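Local coordinates for protein nonribosomal peptide synthase (Streptomyces sp. MJ635-86F5, PDB 5JJP) that adenylates aliphatic beta-amino acids, probably at the expense of ATP, as an activating enzyme related to nonribosomal peptide synthetases, at residues V88-A93 / I112-E117; F135-D140 / M152-P157; A224-F229 / V249-D254. All blocks are in the same frame, centred on the assembly; numbering follows the deposited sequence.

Contact 1: V88-A93 / I112-E117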
loop_
_atom_site.group_PDB
_atom_site.type_symbol
_atom_site.label_atom_id
_atom_site.label_comp_id
_atom_site.label_asym_id
_atom_site.label_seq_id
_atom_site.Cartn_x
_atom_site.Cartn_y
_atom_site.Cartn_z
ATOM N N VAL A 88 7.477 12.731 8.384
ATOM C CA VAL A 88 8.184 12.048 7.297
ATOM C C VAL A 88 8.836 10.840 7.927
ATOM O O VAL A 88 9.638 10.991 8.835
ATOM C CB VAL A 88 9.266 12.913 6.649
ATOM C CG1 VAL A 88 9.940 12.172 5.526
ATOM C CG2 VAL A 88 8.651 14.178 6.105
ATOM N N LEU A 89 8.477 9.656 7.460
ATOM C CA LEU A 89 9.018 8.421 7.977
ATOM C C LEU A 89 9.977 7.781 6.920
ATOM O O LEU A 89 9.541 7.300 5.872
ATOM C CB LEU A 89 7.864 7.491 8.319
ATOM C CG LEU A 89 8.168 6.139 8.892
ATOM C CD1 LEU A 89 8.989 6.296 10.150
ATOM C CD2 LEU A 89 6.902 5.391 9.197
ATOM N N GLU A 90 11.275 7.851 7.196
ATOM C CA GLU A 90 12.285 7.436 6.219
ATOM C C GLU A 90 13.044 6.194 6.664
ATOM O O GLU A 90 13.777 6.235 7.650
ATOM C CB GLU A 90 13.266 8.559 5.967
ATOM C CG GLU A 90 14.353 8.237 4.954
ATOM C CD GLU A 90 15.015 9.523 4.423
ATOM O OE1 GLU A 90 14.310 10.332 3.748
ATOM O OE2 GLU A 90 16.249 9.723 4.660
ATOM N N SER A 91 12.848 5.118 5.938
ATOM C CA SER A 91 13.461 3.864 6.291
ATOM C C SER A 91 13.232 2.843 5.212
ATOM O O SER A 91 12.219 2.882 4.507
ATOM C CB SER A 91 12.898 3.352 7.635
ATOM O OG SER A 91 13.246 2.002 7.927
ATOM N N PRO A 92 14.204 1.924 5.037
ATOM C CA PRO A 92 13.793 0.772 4.275
ATOM C C PRO A 92 12.677 0.046 5.039
ATOM O O PRO A 92 12.557 0.196 6.235
ATOM C CB PRO A 92 15.071 -0.063 4.157
ATOM C CG PRO A 92 15.899 0.354 5.321
ATOM C CD PRO A 92 15.564 1.775 5.580
ATOM N N ALA A 93 11.878 -0.727 4.310
ATOM C CA ALA A 93 10.842 -1.577 4.905
ATOM C C ALA A 93 11.448 -2.645 5.833
ATOM O O ALA A 93 12.063 -3.572 5.374
ATOM C CB ALA A 93 10.033 -2.248 3.812
ATOM N N ILE A 112 4.435 10.376 5.781
ATOM C CA ILE A 112 4.839 10.369 4.391
ATOM C C ILE A 112 5.980 9.385 4.376
ATOM O O ILE A 112 7.020 9.697 4.945
ATOM C CB ILE A 112 5.504 11.673 3.899
ATOM C CG1 ILE A 112 4.848 12.953 4.403
ATOM C CG2 ILE A 112 5.632 11.700 2.407
ATOM C CD1 ILE A 112 3.401 13.059 4.189
ATOM N N PRO A 113 5.833 8.240 3.673
ATOM C CA PRO A 113 6.926 7.253 3.666
ATOM C C PRO A 113 7.990 7.580 2.651
ATOM O O PRO A 113 7.695 7.943 1.527
ATOM C CB PRO A 113 6.212 5.949 3.310
ATOM C CG PRO A 113 5.087 6.404 2.443
ATOM C CD PRO A 113 4.636 7.735 2.969
ATOM N N THR A 114 9.235 7.439 3.070
ATOM C CA THR A 114 10.374 7.847 2.263
ATOM C C THR A 114 11.472 6.795 2.445
ATOM O O THR A 114 11.465 6.054 3.437
ATOM C CB THR A 114 10.736 9.279 2.747
ATOM O OG1 THR A 114 10.028 10.254 1.953
ATOM C CG2 THR A 114 12.102 9.570 2.658
ATOM N N ILE A 115 12.415 6.725 1.530
ATOM C CA ILE A 115 13.617 5.927 1.764
ATOM C C ILE A 115 14.862 6.783 1.697
ATOM O O ILE A 115 14.809 7.908 1.161
ATOM C CB ILE A 115 13.718 4.761 0.796
ATOM C CG1 ILE A 115 13.571 5.245 -0.656
ATOM C CG2 ILE A 115 12.618 3.749 1.121
ATOM C CD1 ILE A 115 13.976 4.183 -1.690
ATOM N N PRO A 116 15.964 6.285 2.295
ATOM C CA PRO A 116 17.229 7.025 2.275
ATOM C C PRO A 116 17.654 7.505 0.885
ATOM O O PRO A 116 18.223 8.600 0.760
ATOM C CB PRO A 116 18.245 6.011 2.850
ATOM C CG PRO A 116 17.416 5.157 3.774
ATOM C CD PRO A 116 16.078 5.043 3.103
ATOM N N GLU A 117 17.335 6.706 -0.137
ATOM C CA GLU A 117 17.719 6.986 -1.517
ATOM C C GLU A 117 16.805 7.982 -2.193
ATOM O O GLU A 117 17.015 8.327 -3.347
ATOM C CB GLU A 117 17.724 5.679 -2.303
ATOM C CG GLU A 117 18.770 4.653 -1.826
ATOM C CD GLU A 117 18.343 3.829 -0.618
ATOM O OE1 GLU A 117 17.153 3.760 -0.306
ATOM O OE2 GLU A 117 19.226 3.255 0.051
#

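Contact 2: F135-D140 / M152-P157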
loop_
_atom_site.group_PDB
_atom_site.type_symbol
_atom_site.label_atom_id
_atom_site.label_comp_id
_atom_site.label_asym_id
_atom_site.label_seq_id
_atom_site.Cartn_x
_atom_site.Cartn_y
_atom_site.Cartn_z
ATOM N N PHE A 135 10.714 14.625 11.327
ATOM C CA PHE A 135 11.374 13.748 10.387
ATOM C C PHE A 135 11.871 12.565 11.209
ATOM O O PHE A 135 12.732 12.715 12.069
ATOM C CB PHE A 135 12.534 14.445 9.732
ATOM C CG PHE A 135 13.319 13.574 8.763
ATOM C CD1 PHE A 135 12.907 13.437 7.468
ATOM C CD2 PHE A 135 14.476 12.886 9.179
ATOM C CE1 PHE A 135 13.617 12.682 6.580
ATOM C CE2 PHE A 135 15.207 12.138 8.295
ATOM C CZ PHE A 135 14.768 12.045 6.981
ATOM N N LEU A 136 11.309 11.395 10.950
ATOM C CA LEU A 136 11.524 10.198 11.785
ATOM C C LEU A 136 12.239 9.146 10.938
ATOM O O LEU A 136 11.661 8.659 9.993
ATOM C CB LEU A 136 10.170 9.664 12.199
ATOM C CG LEU A 136 10.190 8.371 12.991
ATOM C CD1 LEU A 136 11.137 8.483 14.179
ATOM C CD2 LEU A 136 8.799 8.017 13.466
ATOM N N GLN A 137 13.511 8.882 11.211
ATOM C CA GLN A 137 14.298 7.999 10.352
ATOM C C GLN A 137 14.795 6.761 11.118
ATOM O O GLN A 137 14.723 6.722 12.318
ATOM C CB GLN A 137 15.473 8.759 9.684
ATOM C CG GLN A 137 16.571 9.203 10.601
ATOM C CD GLN A 137 17.624 10.069 9.898
ATOM O OE1 GLN A 137 18.119 9.748 8.815
ATOM N NE2 GLN A 137 18.009 11.145 10.554
ATOM N N ALA A 138 15.346 5.797 10.390
ATOM C CA ALA A 138 15.837 4.556 10.971
ATOM C C ALA A 138 16.996 4.808 11.892
ATOM O O ALA A 138 17.602 5.863 11.817
ATOM C CB ALA A 138 16.263 3.605 9.880
ATOM N N ALA A 139 17.288 3.837 12.764
ATOM C CA ALA A 139 18.466 3.901 13.650
ATOM C C ALA A 139 19.732 4.269 12.887
ATOM O O ALA A 139 20.462 5.182 13.265
ATOM C CB ALA A 139 18.677 2.551 14.338
ATOM N N ASP A 140 19.946 3.542 11.796
ATOM C CA ASP A 140 21.053 3.753 10.877
ATOM C C ASP A 140 20.969 5.019 10.036
ATOM O O ASP A 140 21.879 5.305 9.287
ATOM C CB ASP A 140 21.030 2.657 9.831
ATOM C CG ASP A 140 21.298 1.331 10.387
ATOM O OD1 ASP A 140 22.133 1.231 11.328
ATOM O OD2 ASP A 140 20.710 0.369 9.843
ATOM N N MET A 152 13.674 16.069 14.627
ATOM C CA MET A 152 14.333 14.875 14.115
ATOM C C MET A 152 14.438 13.794 15.186
ATOM O O MET A 152 14.758 14.072 16.356
ATOM C CB MET A 152 15.663 15.105 13.404
ATOM C CG MET A 152 16.054 13.881 12.560
ATOM S SD MET A 152 17.001 12.607 13.466
ATOM C CE MET A 152 18.578 13.475 13.602
ATOM N N ALA A 153 14.161 12.565 14.782
ATOM C CA ALA A 153 14.207 11.426 15.709
ATOM C C ALA A 153 14.543 10.165 14.979
ATOM O O ALA A 153 14.398 10.101 13.764
ATOM C CB ALA A 153 12.868 11.264 16.411
ATOM N N ARG A 154 15.021 9.184 15.727
ATOM C CA ARG A 154 15.365 7.902 15.162
ATOM C C ARG A 154 14.602 6.877 15.877
ATOM O O ARG A 154 14.340 7.013 17.090
ATOM C CB ARG A 154 16.826 7.595 15.335
ATOM C CG ARG A 154 17.727 8.458 14.500
ATOM C CD ARG A 154 19.120 8.564 15.097
ATOM N NE ARG A 154 19.895 9.549 14.329
ATOM C CZ ARG A 154 20.406 9.292 13.142
ATOM N NH1 ARG A 154 20.203 8.105 12.576
ATOM N NH2 ARG A 154 21.068 10.229 12.501
ATOM N N PHE A 155 14.276 5.803 15.165
ATOM C CA PHE A 155 13.668 4.638 15.823
ATOM C C PHE A 155 14.533 3.427 15.556
ATOM O O PHE A 155 15.117 3.300 14.487
ATOM C CB PHE A 155 12.229 4.422 15.338
ATOM C CG PHE A 155 12.127 4.099 13.898
ATOM C CD1 PHE A 155 12.010 5.079 12.969
ATOM C CD2 PHE A 155 12.151 2.786 13.479
ATOM C CE1 PHE A 155 11.950 4.782 11.614
ATOM C CE2 PHE A 155 12.140 2.480 12.115
ATOM C CZ PHE A 155 12.037 3.486 11.184
ATOM N N GLY A 156 14.636 2.543 16.526
ATOM C CA GLY A 156 15.397 1.275 16.335
ATOM C C GLY A 156 15.018 0.291 17.427
ATOM O O GLY A 156 14.006 0.495 18.120
ATOM N N PRO A 157 15.842 -0.733 17.634
ATOM C CA PRO A 157 15.467 -1.831 18.568
ATOM C C PRO A 157 15.201 -1.348 19.989
ATOM O O PRO A 157 14.256 -1.838 20.623
ATOM C CB PRO A 157 16.708 -2.755 18.569
ATOM C CG PRO A 157 17.516 -2.362 17.361
ATOM C CD PRO A 157 17.157 -0.939 17.012
#

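Contact 3: A224-F229 / V249-D254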
loop_
_atom_site.group_PDB
_atom_site.type_symbol
_atom_site.label_atom_id
_atom_site.label_comp_id
_atom_site.label_asym_id
_atom_site.label_seq_id
_atom_site.Cartn_x
_atom_site.Cartn_y
_atom_site.Cartn_z
ATOM N N ALA A 224 6.281 -12.011 -0.001
ATOM C CA ALA A 224 7.425 -11.232 -0.332
ATOM C C ALA A 224 6.917 -9.909 -0.915
ATOM O O ALA A 224 6.329 -9.899 -1.981
ATOM C CB ALA A 224 8.269 -11.943 -1.349
ATOM N N VAL A 225 7.207 -8.802 -0.243
ATOM C CA VAL A 225 6.922 -7.433 -0.750
ATOM C C VAL A 225 8.214 -6.849 -1.371
ATOM O O VAL A 225 9.176 -6.557 -0.704
ATOM C CB VAL A 225 6.431 -6.572 0.408
ATOM C CG1 VAL A 225 6.108 -5.134 -0.057
ATOM C CG2 VAL A 225 5.213 -7.203 1.069
ATOM N N THR A 226 8.273 -6.759 -2.678
ATOM C CA THR A 226 9.471 -6.330 -3.324
ATOM C C THR A 226 9.585 -4.806 -3.455
ATOM O O THR A 226 10.659 -4.290 -3.646
ATOM C CB THR A 226 9.562 -6.931 -4.722
ATOM O OG1 THR A 226 8.434 -6.533 -5.476
ATOM C CG2 THR A 226 9.620 -8.479 -4.629
ATOM N N SER A 227 8.484 -4.106 -3.394
ATOM C CA SER A 227 8.502 -2.690 -3.704
ATOM C C SER A 227 9.033 -1.900 -2.493
ATOM O O SER A 227 8.795 -2.268 -1.329
ATOM C CB SER A 227 7.153 -2.231 -4.272
ATOM O OG SER A 227 6.355 -1.778 -3.233
ATOM N N PRO A 228 9.840 -0.865 -2.749
ATOM C CA PRO A 228 10.476 -0.072 -1.667
ATOM C C PRO A 228 9.471 0.703 -0.842
ATOM O O PRO A 228 8.348 0.932 -1.288
ATOM C CB PRO A 228 11.363 0.919 -2.412
ATOM C CG PRO A 228 11.515 0.375 -3.798
ATOM C CD PRO A 228 10.244 -0.390 -4.085
ATOM N N PHE A 229 9.885 1.087 0.364
ATOM C CA PHE A 229 9.000 1.707 1.351
ATOM C C PHE A 229 8.373 3.044 0.878
ATOM O O PHE A 229 7.254 3.403 1.312
ATOM C CB PHE A 229 9.756 1.914 2.655
ATOM C CG PHE A 229 8.888 2.357 3.814
ATOM C CD1 PHE A 229 7.964 1.493 4.376
ATOM C CD2 PHE A 229 9.006 3.633 4.356
ATOM C CE1 PHE A 229 7.178 1.893 5.456
ATOM C CE2 PHE A 229 8.202 4.054 5.400
ATOM C CZ PHE A 229 7.298 3.187 5.969
ATOM N N VAL A 249 7.121 -10.377 4.396
ATOM C CA VAL A 249 8.563 -10.496 4.216
ATOM C C VAL A 249 9.031 -9.437 3.198
ATOM O O VAL A 249 9.106 -9.701 2.002
ATOM C CB VAL A 249 8.937 -11.890 3.696
ATOM C CG1 VAL A 249 10.439 -12.095 3.826
ATOM C CG2 VAL A 249 8.159 -12.986 4.437
ATOM N N PRO A 250 9.346 -8.246 3.664
ATOM C CA PRO A 250 9.888 -7.241 2.795
ATOM C C PRO A 250 11.170 -7.762 2.201
ATOM O O PRO A 250 11.963 -8.362 2.921
ATOM C CB PRO A 250 10.214 -6.098 3.750
ATOM C CG PRO A 250 9.308 -6.308 4.916
ATOM C CD PRO A 250 9.257 -7.784 5.063
ATOM N N VAL A 251 11.391 -7.566 0.915
ATOM C CA VAL A 251 12.608 -8.067 0.309
ATOM C C VAL A 251 13.655 -6.922 0.297
ATOM O O VAL A 251 13.526 -5.993 -0.451
ATOM C CB VAL A 251 12.328 -8.527 -1.136
ATOM C CG1 VAL A 251 13.586 -9.091 -1.768
ATOM C CG2 VAL A 251 11.224 -9.557 -1.170
ATOM N N PRO A 252 14.676 -6.997 1.122
ATOM C CA PRO A 252 15.629 -5.906 1.113
ATOM C C PRO A 252 16.252 -5.673 -0.268
ATOM O O PRO A 252 16.407 -6.620 -1.032
ATOM C CB PRO A 252 16.710 -6.374 2.103
ATOM C CG PRO A 252 16.079 -7.507 2.888
ATOM C CD PRO A 252 15.152 -8.147 1.918
ATOM N N ARG A 253 16.605 -4.421 -0.578
ATOM C CA ARG A 253 17.118 -4.101 -1.925
ATOM C C ARG A 253 18.448 -4.854 -2.273
ATOM O O ARG A 253 18.653 -5.218 -3.413
ATOM C CB ARG A 253 17.119 -2.596 -2.241
ATOM C CG ARG A 253 15.867 -2.112 -3.001
ATOM C CD ARG A 253 15.919 -0.619 -3.359
ATOM N NE ARG A 253 16.037 -0.328 -4.804
ATOM C CZ ARG A 253 17.175 -0.235 -5.511
ATOM N NH1 ARG A 253 18.371 -0.424 -4.949
ATOM N NH2 ARG A 253 17.117 0.029 -6.818
ATOM N N ASP A 254 19.285 -5.181 -1.285
ATOM C CA ASP A 254 20.471 -5.994 -1.549
ATOM C C ASP A 254 20.218 -7.496 -1.820
ATOM O O ASP A 254 21.155 -8.209 -2.151
ATOM C CB ASP A 254 21.538 -5.843 -0.452
ATOM C CG ASP A 254 21.152 -6.475 0.852
ATOM O OD1 ASP A 254 21.962 -6.358 1.773
ATOM O OD2 ASP A 254 20.091 -7.095 1.012
#

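Contact 1: V88-A93 / I112-E117
E90 and T114 pair on neighbouring parallel strands, their side chains crossing obliquely, at the two ends of a beta-alpha-beta crossover in which strand 87-90 leads through helix 95-107 into 111-114. The short strand axes pass 4.6 Å apart at 25°. With chi1 at -179° the E90 chain is turned away from its backbone N, which brings CG to 3.7 Å from P116 N in the loop that follows strand 111-114. E90 CB lies against the T114 methyl, CB to CG2 3.7 Å; how closely the carboxylate itself approaches that methyl is doubtful. The acid is directed elsewhere, since OE2 forms a salt bridge with R143. With an alanine here, R143 would probably be left without its carboxylate mate and the T114 methyl and P116 ring without their aliphatic cover. Upstream on the same face, V88 CG2 meets I112 CG1 at 4.3 Å, and I112 reaches on to L184 and F186. L89 makes two bonds to strand 111-114, its N donating to I112 O (2.9 Å) and its O accepting from T114 N (2.8 Å). Past E90 the pairing ends with S91 N donating to T114 O at 3.0 Å.

Contact 2: F135-D140 / M152-P157
The guanidinium of R154 carries the Q137 amide on one face: NE2 stands 3.7 Å above its plane, offset toward the rim, and the two planes are only 13° apart, a stacked pair whose side chains point the same way. Near the plane, at the guanidinium edge, comes the backbone carbon of D140. The F155 ring takes A138 CA over one face, 4.2 Å from the centroid and 21° off the normal, a CH-pi contact, while L136 CD1 comes to the edge, 3.7 Å from F155 CD1. F135 is met at the edge too, M152 CG lying 3.9 Å from F135 CD2, and Q137 OE1 is in the plane of the same ring.

These groups decorate two parallel strands, 134-138 and 151-156, of the mixed five-stranded sheet. F135, Q137, M152 and R154 share one face; L136 and A153 occupy the other. Q137 N to A153 O (3.0 Å) and F155 N to Q137 O are among the backbone bonds that fix the register. F155 CG sits between its backbone N and carbonyl carbon (chi1 64°), which swings the ring back across Q137 and A138, with D96 and A97 of helix 95-107 also against it.

The Q137 amide has a partner at each end, R143 N for OE1 and, weakly, M152 SD for NE2 (3.4 Å). R154 NH1 is hydrogen-bonded to G141 O and only weakly to A139 O (3.0 Å). With carbonyl oxygens at NH1 and E163 paired with NE only at long range, the arginine's charge is probably balanced in part by carbonyl dipoles, and NH1 ties strand 151-156 to the turn after A138.

Contact 3: A224-F229 / V249-D254
V251 is the side chain that carries this contact: its CG2 methyl lies 3.8 Å from A224 CB and 4.0 Å from T226 CG2, so one branch touches the two residues that flank V225. With chi1 at -178° V251 CG1 is opposite the backbone N, which places CG2 beside that N, where it can reach them. The V251 and T226 side chains run alongside each other and point the same way, and V225 O is 3.7 Å from V251 CG2.

That carbonyl is also the acceptor for V251 N (2.9 Å, 165° at the hydrogen), so the same oxygen accepts the V251 N-H and packs against its methyl. One step earlier V225 N donates to V249 O at 3.1 Å, and A224 CA adds a CA-H...O contact of 3.3 Å to the same V249 O. P250, between these two bonds, has no N-H, but its N faces away from strand 222-225, on the outer margin of the sheet within this chain, so the pairing loses nothing.

In the next shell, T226 OG1 is fixed by H275 O, which leaves the methyl for V251, and P252 takes the N-cap position of helix 253-256.

The pair closes the beta-alpha-beta unit of strand 222-225, helix 232-243 and strand 247-250 at one border of the six-stranded sheet. V225 packs on C234 and I238 of helix 232-243. A224 and V249 turn to the other face, against L266 and F265 of helix 259-268, and V251 packs on F262 of that helix, while strand 273-276 pairs along the far side of 222-225.

From the N terminus the three contacts follow in series, none nested in or crossing another. Contact 1 closes the loop through helix 95-107; contact 2 then joins two parallel strands over a short connection without a helix; contact 3 closes a second crossover, through helix 232-243. Contacts 1 and 2 share a sheet, where strands 87-90 and 134-138 are neighbours and V88 O lies 2.7 Å from L136 N, a probable hydrogen bond. Contact 3 belongs to the other large sheet, yet F229 reaches contact 1, its CB 3.2 Å from S91 O. Contacts 2 and 3 stay about 7 Å apart at their nearest atoms. The loop after strand 222-225 thus packs contact 3 against contact 1.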